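Local coordinates for 5-oxoprolinase subunit A (PDB 2DFA), which probably catalyses the ATP-driven cleavage of 5-oxoproline to L-glutamate, working in a complex with its partner subunits PxpB and PxpC, at residues A[28-33]-A[56-61]; A[103-108]-A[137-142]; A[159-164]-A[217-222]; A[165-170]-A[190-195]. All blocks are in the same frame, centred on the assembly; numbering follows the deposited sequence.

Contact 1: residues A[28-33]-A[56-61]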
loop_
_atom_site.group_PDB
_atom_site.type_symbol
_atom_site.label_atom_id
_atom_site.label_comp_id
_atom_site.label_asym_id
_atom_site.label_seq_id
_atom_site.Cartn_x
_atom_site.Cartn_y
_atom_site.Cartn_z
ATOM N N VAL A 28 18.746 25.289 -5.782
ATOM C CA VAL A 28 17.493 25.928 -5.379
ATOM C C VAL A 28 17.524 26.516 -3.978
ATOM O O VAL A 28 18.399 26.185 -3.180
ATOM C CB VAL A 28 16.319 24.922 -5.467
ATOM C CG1 VAL A 28 16.225 24.359 -6.877
ATOM C CG2 VAL A 28 16.520 23.795 -4.472
ATOM N N SER A 29 16.571 27.394 -3.681
ATOM C CA SER A 29 16.497 27.988 -2.354
ATOM C C SER A 29 15.414 27.314 -1.512
ATOM O O SER A 29 15.450 27.391 -0.292
ATOM C CB SER A 29 16.248 29.503 -2.433
ATOM O OG SER A 29 15.086 29.814 -3.180
ATOM N N SER A 30 14.456 26.653 -2.162
ATOM C CA SER A 30 13.392 25.949 -1.443
ATOM C C SER A 30 13.089 24.630 -2.149
ATOM O O SER A 30 13.277 24.505 -3.356
ATOM C CB SER A 30 12.106 26.791 -1.354
ATOM O OG SER A 30 12.252 27.911 -0.495
ATOM N N ALA A 31 12.632 23.644 -1.384
ATOM C CA ALA A 31 12.301 22.341 -1.951
ATOM C C ALA A 31 10.935 21.898 -1.435
ATOM O O ALA A 31 10.551 22.224 -0.311
ATOM C CB ALA A 31 13.359 21.323 -1.568
ATOM N N ASN A 32 10.203 21.171 -2.272
ATOM C CA ASN A 32 8.884 20.664 -1.908
ATOM C C ASN A 32 9.087 19.165 -1.724
ATOM O O ASN A 32 9.274 18.436 -2.695
ATOM C CB ASN A 32 7.891 20.927 -3.041
ATOM C CG ASN A 32 8.089 22.290 -3.689
ATOM O OD1 ASN A 32 8.007 23.327 -3.027
ATOM N ND2 ASN A 32 8.357 22.291 -4.988
ATOM N N LEU A 33 9.074 18.711 -0.478
ATOM C CA LEU A 33 9.294 17.303 -0.178
ATOM C C LEU A 33 8.035 16.449 -0.126
ATOM O O LEU A 33 7.040 16.829 0.494
ATOM C CB LEU A 33 10.051 17.167 1.147
ATOM C CG LEU A 33 11.582 17.221 1.050
ATOM C CD1 LEU A 33 12.027 18.434 0.245
ATOM C CD2 LEU A 33 12.166 17.251 2.443
ATOM N N GLY A 56 21.401 24.230 3.204
ATOM C CA GLY A 56 20.695 25.443 3.577
ATOM C C GLY A 56 19.477 25.742 2.715
ATOM O O GLY A 56 19.180 26.904 2.428
ATOM N N VAL A 57 18.775 24.689 2.304
ATOM C CA VAL A 57 17.576 24.815 1.475
ATOM C C VAL A 57 16.334 24.776 2.371
ATOM O O VAL A 57 16.250 23.954 3.285
ATOM C CB VAL A 57 17.494 23.653 0.456
ATOM C CG1 VAL A 57 16.192 23.727 -0.331
ATOM C CG2 VAL A 57 18.693 23.708 -0.492
ATOM N N ALA A 58 15.382 25.669 2.115
ATOM C CA ALA A 58 14.149 25.725 2.902
ATOM C C ALA A 58 13.257 24.561 2.485
ATOM O O ALA A 58 13.107 24.290 1.300
ATOM C CB ALA A 58 13.427 27.041 2.664
ATOM N N VAL A 59 12.651 23.890 3.457
ATOM C CA VAL A 59 11.804 22.744 3.147
ATOM C C VAL A 59 10.315 23.002 3.341
ATOM O O VAL A 59 9.889 23.529 4.367
ATOM C CB VAL A 59 12.225 21.522 4.002
ATOM C CG1 VAL A 59 11.253 20.355 3.787
ATOM C CG2 VAL A 59 13.641 21.111 3.633
ATOM N N GLY A 60 9.530 22.621 2.338
ATOM C CA GLY A 60 8.090 22.778 2.408
ATOM C C GLY A 60 7.460 21.424 2.112
ATOM O O GLY A 60 8.130 20.535 1.583
ATOM N N ALA A 61 6.181 21.265 2.445
ATOM C CA ALA A 61 5.482 20.002 2.202
ATOM C C ALA A 61 4.907 19.953 0.793
ATOM O O ALA A 61 4.407 20.950 0.273
ATOM C CB ALA A 61 4.365 19.810 3.232
HETATM O O HOH W 1 17.143 28.715 1.241
#
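The carbonyl oxygen of S29 does double duty where the two segments meet: it accepts the amide N of A58 at 3.0 Å, and also accepts a hydrogen bond from a water 2.6 Å from S29 O. The water donates a second one to the O of G56, the residue that closes the preceding helix in a Schellman motif. Beyond this junction a parallel ladder runs from A31 N to A58 O (2.8 Å), then G60 N to A31 O, then L33 N to G60 O. S30 CA also lies 3.2 Å from A58 O, a CA-H...O contact. In the conformer given, one of two modelled, S30 OG meets A58 CB and is itself bonded to the carboxylate of D4. On the other face L33 CD2 presses on V59 CG1 at 3.5 Å, the two side chains crossing at about a right angle. With CG1 anti to its nitrogen (chi1 176°), V57 brings that methyl to 3.9 Å from A31 CB. The pair closes a beta-alpha-beta unit: helix 42-54 packs on V57, V59 and L33, helix 80-100 adds its cover over V59, L33 and A61, and strand 2-9 pairs with strand 30-34.

Contact 2: residues A[103-108]-A[137-142]; sequences LPLHHV and PGLPLV
V108 is held at both backbone ends, its N donating to P140 O at 3.2 Å and its O receiving V142 N at 3.0 Å in an almost straight bond (177°). This single bridge joins residues 103-108 to strand 141-143 of the curled parallel sheet, consistent with an irregular beta/alpha barrel; though not a regular strand, residues 103-108 also bond through H106 and H107 to V59 and A61 of strand 58-62. On one side L139 inserts its forked end, CD1 lying 3.6 Å from L105 CD2 and CD2 resting near L105 O. The two leucines cross at about a right angle, and V108 CG2 borders L139 CD1. Cutting L139 back to an alanine would remove both methyls and would probably open a gap between L105, V108 and V132 of helix 122-135. P140 presses its CG to 3.1 Å from H106 O, a tight approach. H107 CG sits between its backbone N and carbonyl carbon (chi1 63°), and ND1 is hydrogen-bonded to H106 ND1 (2.8 Å); its NE2 reaches N32, while H106 NE2 bonds the terminal carboxylate of F250. H107 CD2 meets V142 CG2, and L141 CD1 ends 3.3 Å from V108 O.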
loop_
_atom_site.group_PDB
_atom_site.type_symbol
_atom_site.label_atom_id
_atom_site.label_comp_id
_atom_site.label_asym_id
_atom_site.label_seq_id
_atom_site.Cartn_x
_atom_site.Cartn_y
_atom_site.Cartn_z
ATOM N N LEU A 103 14.637 22.186 12.013
ATOM C CA LEU A 103 14.257 23.069 10.917
ATOM C C LEU A 103 12.766 23.365 10.942
ATOM O O LEU A 103 11.966 22.557 11.416
ATOM C CB LEU A 103 14.612 22.433 9.570
ATOM C CG LEU A 103 16.084 22.108 9.310
ATOM C CD1 LEU A 103 16.219 21.351 8.001
ATOM C CD2 LEU A 103 16.894 23.400 9.271
ATOM N N PRO A 104 12.368 24.536 10.426
ATOM C CA PRO A 104 10.946 24.880 10.413
ATOM C C PRO A 104 10.311 24.403 9.109
ATOM O O PRO A 104 11.014 24.123 8.136
ATOM C CB PRO A 104 10.973 26.398 10.500
ATOM C CG PRO A 104 12.151 26.728 9.609
ATOM C CD PRO A 104 13.196 25.690 10.024
ATOM N N LEU A 105 8.987 24.285 9.099
ATOM C CA LEU A 105 8.272 23.905 7.885
ATOM C C LEU A 105 8.102 25.247 7.182
ATOM O O LEU A 105 7.411 26.133 7.680
ATOM C CB LEU A 105 6.906 23.308 8.217
ATOM C CG LEU A 105 6.072 22.935 6.990
ATOM C CD1 LEU A 105 6.801 21.866 6.169
ATOM C CD2 LEU A 105 4.701 22.446 7.440
ATOM N N HIS A 106 8.741 25.392 6.030
ATOM C CA HIS A 106 8.730 26.648 5.287
ATOM C C HIS A 106 7.467 26.997 4.508
ATOM O O HIS A 106 7.048 28.157 4.478
ATOM C CB HIS A 106 9.945 26.662 4.357
ATOM C CG HIS A 106 10.086 27.916 3.555
ATOM N ND1 HIS A 106 9.760 27.984 2.218
ATOM C CD2 HIS A 106 10.559 29.141 3.892
ATOM C CE1 HIS A 106 10.033 29.195 1.763
ATOM N NE2 HIS A 106 10.517 29.915 2.758
ATOM N N HIS A 107 6.854 26.004 3.875
ATOM C CA HIS A 107 5.654 26.260 3.092
ATOM C C HIS A 107 4.935 24.954 2.769
ATOM O O HIS A 107 5.340 23.881 3.211
ATOM C CB HIS A 107 6.033 26.941 1.772
ATOM C CG HIS A 107 6.895 26.092 0.886
ATOM N ND1 HIS A 107 8.251 25.940 1.087
ATOM C CD2 HIS A 107 6.582 25.305 -0.170
ATOM C CE1 HIS A 107 8.734 25.094 0.194
ATOM N NE2 HIS A 107 7.740 24.693 -0.580
ATOM N N VAL A 108 3.855 25.074 2.010
ATOM C CA VAL A 108 3.100 23.917 1.552
ATOM C C VAL A 108 2.769 24.163 0.090
ATOM O O VAL A 108 2.429 25.282 -0.308
ATOM C CB VAL A 108 1.783 23.711 2.336
ATOM C CG1 VAL A 108 0.984 22.558 1.703
ATOM C CG2 VAL A 108 2.083 23.385 3.796
ATOM N N PRO A 137 -1.488 28.512 11.081
ATOM C CA PRO A 137 -2.050 29.688 10.398
ATOM C C PRO A 137 -0.984 30.531 9.670
ATOM O O PRO A 137 -1.267 31.283 8.746
ATOM C CB PRO A 137 -2.767 30.546 11.442
ATOM C CG PRO A 137 -2.776 29.779 12.760
ATOM C CD PRO A 137 -1.619 28.703 12.517
ATOM N N GLY A 138 0.260 30.432 10.133
ATOM C CA GLY A 138 1.330 31.246 9.572
ATOM C C GLY A 138 2.015 30.635 8.359
ATOM O O GLY A 138 2.854 31.274 7.719
ATOM N N LEU A 139 1.656 29.397 8.029
ATOM C CA LEU A 139 2.251 28.712 6.880
ATOM C C LEU A 139 1.835 29.283 5.529
ATOM O O LEU A 139 0.643 29.382 5.221
ATOM C CB LEU A 139 1.879 27.228 6.905
ATOM C CG LEU A 139 2.755 26.243 7.674
ATOM C CD1 LEU A 139 2.058 24.881 7.710
ATOM C CD2 LEU A 139 4.123 26.129 6.990
ATOM N N PRO A 140 2.812 29.667 4.693
ATOM C CA PRO A 140 2.447 30.208 3.382
ATOM C C PRO A 140 2.081 29.063 2.438
ATOM O O PRO A 140 2.648 27.976 2.521
ATOM C CB PRO A 140 3.711 30.936 2.944
ATOM C CG PRO A 140 4.790 30.121 3.564
ATOM C CD PRO A 140 4.255 29.827 4.944
ATOM N N LEU A 141 1.120 29.308 1.563
ATOM C CA LEU A 141 0.694 28.304 0.602
ATOM C C LEU A 141 1.104 28.782 -0.779
ATOM O O LEU A 141 0.810 29.916 -1.162
ATOM C CB LEU A 141 -0.828 28.122 0.670
ATOM C CG LEU A 141 -1.477 27.034 -0.193
ATOM C CD1 LEU A 141 -0.847 25.676 0.120
ATOM C CD2 LEU A 141 -2.977 27.007 0.080
ATOM N N VAL A 142 1.814 27.929 -1.510
ATOM C CA VAL A 142 2.257 28.248 -2.863
ATOM C C VAL A 142 1.096 27.946 -3.803
ATOM O O VAL A 142 0.539 26.846 -3.778
ATOM C CB VAL A 142 3.488 27.394 -3.256
ATOM C CG1 VAL A 142 3.879 27.650 -4.709
ATOM C CG2 VAL A 142 4.645 27.722 -2.331
#

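Contact 3: residues A[159-164]-A[217-222]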
loop_
_atom_site.group_PDB
_atom_site.type_symbol
_atom_site.label_atom_id
_atom_site.label_comp_id
_atom_site.label_asym_id
_atom_site.label_seq_id
_atom_site.Cartn_x
_atom_site.Cartn_y
_atom_site.Cartn_z
ATOM N N ARG A 159 -1.457 33.233 4.043
ATOM C CA ARG A 159 -0.526 34.037 3.268
ATOM C C ARG A 159 -0.311 33.217 2.002
ATOM O O ARG A 159 -0.104 32.001 2.077
ATOM C CB ARG A 159 0.805 34.185 3.997
ATOM C CG ARG A 159 1.923 34.707 3.112
ATOM C CD ARG A 159 3.262 34.650 3.827
ATOM N NE ARG A 159 4.367 34.928 2.917
ATOM C CZ ARG A 159 5.634 34.613 3.166
ATOM N NH1 ARG A 159 5.956 34.011 4.302
ATOM N NH2 ARG A 159 6.575 34.883 2.270
ATOM N N VAL A 160 -0.361 33.866 0.844
ATOM C CA VAL A 160 -0.173 33.150 -0.414
ATOM C C VAL A 160 1.113 33.552 -1.125
ATOM O O VAL A 160 1.520 34.709 -1.084
ATOM C CB VAL A 160 -1.373 33.377 -1.363
ATOM C CG1 VAL A 160 -2.656 32.906 -0.698
ATOM C CG2 VAL A 160 -1.468 34.845 -1.743
ATOM N N VAL A 161 1.746 32.577 -1.767
ATOM C CA VAL A 161 2.987 32.788 -2.505
ATOM C C VAL A 161 2.731 32.440 -3.969
ATOM O O VAL A 161 2.329 31.319 -4.281
ATOM C CB VAL A 161 4.119 31.881 -1.964
ATOM C CG1 VAL A 161 5.391 32.110 -2.753
ATOM C CG2 VAL A 161 4.351 32.161 -0.488
ATOM N N LEU A 162 2.968 33.401 -4.861
ATOM C CA LEU A 162 2.735 33.197 -6.287
ATOM C C LEU A 162 3.871 32.508 -7.026
ATOM O O LEU A 162 5.016 32.959 -7.010
ATOM C CB LEU A 162 2.416 34.536 -6.958
ATOM C CG LEU A 162 1.221 35.273 -6.346
ATOM C CD1 LEU A 162 0.913 36.519 -7.168
ATOM C CD2 LEU A 162 0.007 34.346 -6.313
ATOM N N GLU A 163 3.530 31.412 -7.695
ATOM C CA GLU A 163 4.497 30.619 -8.437
ATOM C C GLU A 163 4.431 30.854 -9.942
ATOM O O GLU A 163 3.353 31.033 -10.511
ATOM C CB GLU A 163 4.270 29.137 -8.129
ATOM C CG GLU A 163 5.128 28.180 -8.919
ATOM C CD GLU A 163 5.017 26.757 -8.400
ATOM O OE1 GLU A 163 3.883 26.240 -8.294
ATOM O OE2 GLU A 163 6.071 26.156 -8.101
ATOM N N ALA A 164 5.598 30.861 -10.576
ATOM C CA ALA A 164 5.705 31.048 -12.020
ATOM C C ALA A 164 6.554 29.901 -12.549
ATOM O O ALA A 164 7.378 29.341 -11.817
ATOM C CB ALA A 164 6.363 32.397 -12.341
ATOM N N ALA A 217 6.319 36.609 -10.020
ATOM C CA ALA A 217 6.958 35.400 -9.535
ATOM C C ALA A 217 7.616 35.524 -8.166
ATOM O O ALA A 217 8.744 36.007 -8.057
ATOM C CB ALA A 217 7.983 34.931 -10.556
ATOM N N ASP A 218 6.914 35.094 -7.122
ATOM C CA ASP A 218 7.490 35.122 -5.783
ATOM C C ASP A 218 8.463 33.951 -5.772
ATOM O O ASP A 218 9.515 33.990 -5.132
ATOM C CB ASP A 218 6.416 34.921 -4.708
ATOM C CG ASP A 218 5.446 36.086 -4.624
ATOM O OD1 ASP A 218 5.887 37.243 -4.809
ATOM O OD2 ASP A 218 4.248 35.853 -4.355
ATOM N N THR A 219 8.103 32.906 -6.511
ATOM C CA THR A 219 8.940 31.722 -6.611
ATOM C C THR A 219 8.866 31.154 -8.026
ATOM O O THR A 219 7.839 31.259 -8.694
ATOM C CB THR A 219 8.504 30.635 -5.584
ATOM O OG1 THR A 219 9.394 29.514 -5.665
ATOM C CG2 THR A 219 7.083 30.173 -5.865
ATOM N N LEU A 220 9.970 30.571 -8.477
ATOM C CA LEU A 220 10.057 29.971 -9.802
ATOM C C LEU A 220 10.199 28.458 -9.658
ATOM O O LEU A 220 11.128 27.980 -9.007
ATOM C CB LEU A 220 11.274 30.516 -10.552
ATOM C CG LEU A 220 11.313 32.018 -10.852
ATOM C CD1 LEU A 220 12.657 32.376 -11.478
ATOM C CD2 LEU A 220 10.172 32.385 -11.785
ATOM N N CYS A 221 9.290 27.708 -10.275
ATOM C CA CYS A 221 9.336 26.250 -10.196
ATOM C C CYS A 221 10.245 25.631 -11.247
ATOM O O CYS A 221 10.213 26.015 -12.414
ATOM C CB CYS A 221 7.934 25.660 -10.348
ATOM S SG CYS A 221 7.895 23.841 -10.350
ATOM N N ILE A 222 11.053 24.666 -10.820
ATOM C CA ILE A 222 11.967 23.962 -11.712
ATOM C C ILE A 222 11.610 22.478 -11.719
ATOM O O ILE A 222 11.392 21.884 -10.663
ATOM C CB ILE A 222 13.429 24.100 -11.246
ATOM C CG1 ILE A 222 13.795 25.578 -11.098
ATOM C CG2 ILE A 222 14.354 23.407 -12.236
ATOM C CD1 ILE A 222 13.543 26.409 -12.344
#
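L162 O is gripped by two neighbouring amides, T219 N at 3.1 Å and D218 N at 2.9 Å, both tilted modestly from the carbonyl plane. The same aspartate also takes the other polar atom of that residue: L162 N donates to D218 OD2 at 2.8 Å, meeting the carboxylate on its anti side and somewhat out of its plane. D218 has CG beside its own backbone N (chi1 -68°), a torsion that carries OD2 back to L162 N, while the backbone N of D218 serves L162 O and its CB packs 3.6 Å from V161 CG1. Replacing D218 by an alanine would remove OD2 and would probably leave L162 N without this acceptor next to the first bridge, E163 with T219. Farther on, the ladder becomes regular and parallel, with A164 N bonded to T219 O and C221 N to A164 O. These are inner strands of the curled beta/alpha sheet, strand 160-164 being flanked on its other side by strand 141-143 and strand 219-222 by strand 2-9. On the face carrying E163 and T219, the threonine sets CG2 3.8 Å from E163 CB and sends OG1 to D4 and N6. The glutamate is stretched out (chi1 175°), so that OE2 passes above the neighbouring strand to lie 3.0 Å from C221 CB; K109 forms a salt bridge to this oxygen and N6 a hydrogen bond. On the opposite face A164 CB and A217 CB are squeezed to 3.5 Å, closer than methyls usually pack, and L220 CD2 touches the same A164 CB, with M199 of helix 189-201 packed against both residues.

Contact 4: residues A[165-170]-A[190-195]; sequences FPERAY and EEAARR
R195 leaves its helix with CG beside the backbone N (chi1 -66°), runs straight on through chi2 and then bends at chi3 (62°), a path that lays CD, NE and NH2 along the loop that carries P166 and R168. NE makes a weak bond to P166 O at 3.2 Å, that oxygen lying at the guanidinium edge. NH2 donates to R168 O at 3.0 Å from 36° above the carbonyl plane, not on a lone pair. It has a second partner in a water, also 3.0 Å from R195 NH2 and in the guanidinium plane, which in turn accepts Y170 N at 2.7 Å. The positive group is therefore met by two carbonyls and a water. Y170 approaches edge-on, its CD1 3.9 Å from R195 NH2, so the pair is not a face stack. The loop is itself shaped by a type I turn from F165 to R168, and Y170 OH accepts F165 N at 2.9 Å, tying Y170 back to the start of the turn. Beside the arginine, P166 CB rests 3.6 Å from A192 O. The whole forms the seam between the loop after strand 160-164 and helix 189-201: P166 backs onto L220 and I222 of strand 219-222, V232 of helix 229-241 packs on A192 and E167, and V205 of strand 204-206 touches both Y170 and R195.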
loop_
_atom_site.group_PDB
_atom_site.type_symbol
_atom_site.label_atom_id
_atom_site.label_comp_id
_atom_site.label_asym_id
_atom_site.label_seq_id
_atom_site.Cartn_x
_atom_site.Cartn_y
_atom_site.Cartn_z
ATOM N N PHE A 165 6.362 29.555 -13.817
ATOM C CA PHE A 165 7.092 28.446 -14.416
ATOM C C PHE A 165 7.904 28.833 -15.643
ATOM O O PHE A 165 7.378 28.881 -16.752
ATOM C CB PHE A 165 6.115 27.330 -14.796
ATOM C CG PHE A 165 5.230 26.891 -13.666
ATOM C CD1 PHE A 165 4.160 27.682 -13.255
ATOM C CD2 PHE A 165 5.479 25.697 -12.995
ATOM C CE1 PHE A 165 3.351 27.288 -12.192
ATOM C CE2 PHE A 165 4.676 25.296 -11.931
ATOM C CZ PHE A 165 3.609 26.096 -11.529
ATOM N N PRO A 166 9.206 29.097 -15.460
ATOM C CA PRO A 166 10.054 29.473 -16.594
ATOM C C PRO A 166 10.157 28.387 -17.669
ATOM O O PRO A 166 10.525 28.671 -18.807
ATOM C CB PRO A 166 11.399 29.782 -15.934
ATOM C CG PRO A 166 11.384 28.928 -14.699
ATOM C CD PRO A 166 9.972 29.101 -14.202
ATOM N N GLU A 167 9.813 27.152 -17.315
ATOM C CA GLU A 167 9.886 26.045 -18.268
ATOM C C GLU A 167 8.582 25.755 -19.000
ATOM O O GLU A 167 8.537 24.880 -19.868
ATOM C CB GLU A 167 10.341 24.769 -17.563
ATOM C CG GLU A 167 11.713 24.854 -16.926
ATOM C CD GLU A 167 12.112 23.546 -16.264
ATOM O OE1 GLU A 167 12.399 22.572 -16.993
ATOM O OE2 GLU A 167 12.125 23.489 -15.018
ATOM N N ARG A 168 7.520 26.474 -18.653
ATOM C CA ARG A 168 6.225 26.257 -19.288
ATOM C C ARG A 168 5.778 27.480 -20.071
ATOM O O ARG A 168 5.997 28.611 -19.639
ATOM C CB ARG A 168 5.169 25.918 -18.231
ATOM C CG ARG A 168 5.411 24.594 -17.524
ATOM C CD ARG A 168 5.283 23.428 -18.498
ATOM N NE ARG A 168 3.934 23.332 -19.054
ATOM C CZ ARG A 168 2.853 23.029 -18.341
ATOM N NH1 ARG A 168 2.958 22.786 -17.040
ATOM N NH2 ARG A 168 1.665 22.976 -18.926
ATOM N N ALA A 169 5.153 27.250 -21.221
ATOM C CA ALA A 169 4.672 28.349 -22.048
ATOM C C ALA A 169 3.381 28.894 -21.453
ATOM O O ALA A 169 2.605 28.158 -20.835
ATOM C CB ALA A 169 4.429 27.873 -23.476
ATOM N N TYR A 170 3.166 30.193 -21.640
ATOM C CA TYR A 170 1.974 30.866 -21.147
ATOM C C TYR A 170 1.097 31.317 -22.311
ATOM O O TYR A 170 1.578 31.500 -23.427
ATOM C CB TYR A 170 2.353 32.096 -20.318
ATOM C CG TYR A 170 2.838 31.789 -18.923
ATOM C CD1 TYR A 170 4.046 31.127 -18.707
ATOM C CD2 TYR A 170 2.089 32.173 -17.812
ATOM C CE1 TYR A 170 4.497 30.857 -17.413
ATOM C CE2 TYR A 170 2.527 31.909 -16.518
ATOM C CZ TYR A 170 3.730 31.253 -16.325
ATOM O OH TYR A 170 4.156 30.992 -15.046
ATOM N N GLU A 190 18.715 27.595 -21.757
ATOM C CA GLU A 190 19.054 28.977 -22.084
ATOM C C GLU A 190 17.806 29.868 -22.182
ATOM O O GLU A 190 17.749 30.967 -21.650
ATOM C CB GLU A 190 19.808 28.981 -23.417
ATOM C CG GLU A 190 20.906 27.918 -23.481
ATOM C CD GLU A 190 22.038 28.306 -22.560
ATOM O OE1 GLU A 190 21.789 28.485 -21.375
ATOM O OE2 GLU A 190 23.177 28.377 -23.031
ATOM N N GLU A 191 16.793 29.375 -22.929
ATOM C CA GLU A 191 15.552 30.141 -23.039
ATOM C C GLU A 191 14.816 30.215 -21.697
ATOM O O GLU A 191 14.254 31.231 -21.315
ATOM C CB GLU A 191 14.649 29.488 -24.090
ATOM C CG GLU A 191 13.454 30.376 -24.451
ATOM C CD GLU A 191 12.501 29.625 -25.357
ATOM O OE1 GLU A 191 12.946 29.102 -26.371
ATOM O OE2 GLU A 191 11.301 29.629 -25.070
ATOM N N ALA A 192 14.798 29.070 -20.994
ATOM C CA ALA A 192 14.160 29.048 -19.684
ATOM C C ALA A 192 14.796 30.068 -18.737
ATOM O O ALA A 192 14.132 30.771 -17.991
ATOM C CB ALA A 192 14.316 27.641 -19.111
ATOM N N ALA A 193 16.139 30.101 -18.752
ATOM C CA ALA A 193 16.834 31.105 -17.957
ATOM C C ALA A 193 16.475 32.518 -18.428
ATOM O O ALA A 193 16.292 33.445 -17.651
ATOM C CB ALA A 193 18.334 30.875 -18.122
ATOM N N ARG A 194 16.426 32.664 -19.767
ATOM C CA ARG A 194 16.007 33.931 -20.354
ATOM C C ARG A 194 14.631 34.359 -19.832
ATOM O O ARG A 194 14.409 35.485 -19.406
ATOM C CB ARG A 194 15.947 33.737 -21.872
ATOM C CG ARG A 194 16.062 35.060 -22.629
ATOM C CD ARG A 194 15.711 34.923 -24.121
ATOM N NE ARG A 194 16.089 33.609 -24.652
ATOM C CZ ARG A 194 17.399 33.322 -24.708
ATOM N NH1 ARG A 194 18.281 34.189 -24.248
ATOM N NH2 ARG A 194 17.803 32.190 -25.288
ATOM N N ARG A 195 13.679 33.410 -19.918
ATOM C CA ARG A 195 12.328 33.682 -19.438
ATOM C C ARG A 195 12.315 33.984 -17.935
ATOM O O ARG A 195 11.622 34.867 -17.450
ATOM C CB ARG A 195 11.467 32.450 -19.738
ATOM C CG ARG A 195 11.275 32.223 -21.240
ATOM C CD ARG A 195 10.700 30.833 -21.559
ATOM N NE ARG A 195 9.365 30.662 -20.973
ATOM C CZ ARG A 195 8.313 31.076 -21.702
ATOM N NH1 ARG A 195 8.509 31.617 -22.891
ATOM N NH2 ARG A 195 7.074 30.908 -21.233
HETATM O O HOH W 2 4.995 31.339 -23.289
#

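Contacts 1, 2 and 3 all reach one curled parallel sheet, whereas contact 4 lies at its flank, where a loop meets helix 189-201. Contacts 1 and 2, with centres about 10 Å apart, touch directly through side-chain and backbone hydrogen bonds. Contact 2 passes on to contact 3, about 13 Å away between centres, because strands 141-143 and 160-164 are neighbours. Contact 4 is nested in the chain loop closed by contact 3 and touches it through P166 and C221, yet its centre is about 26 Å from that of contact 2. Strand 2-9 pairs with both 30-34 and 219-222, so contacts 1 and 3 lie on either side of it in the sheet, consistent with a beta/alpha barrel-like fold.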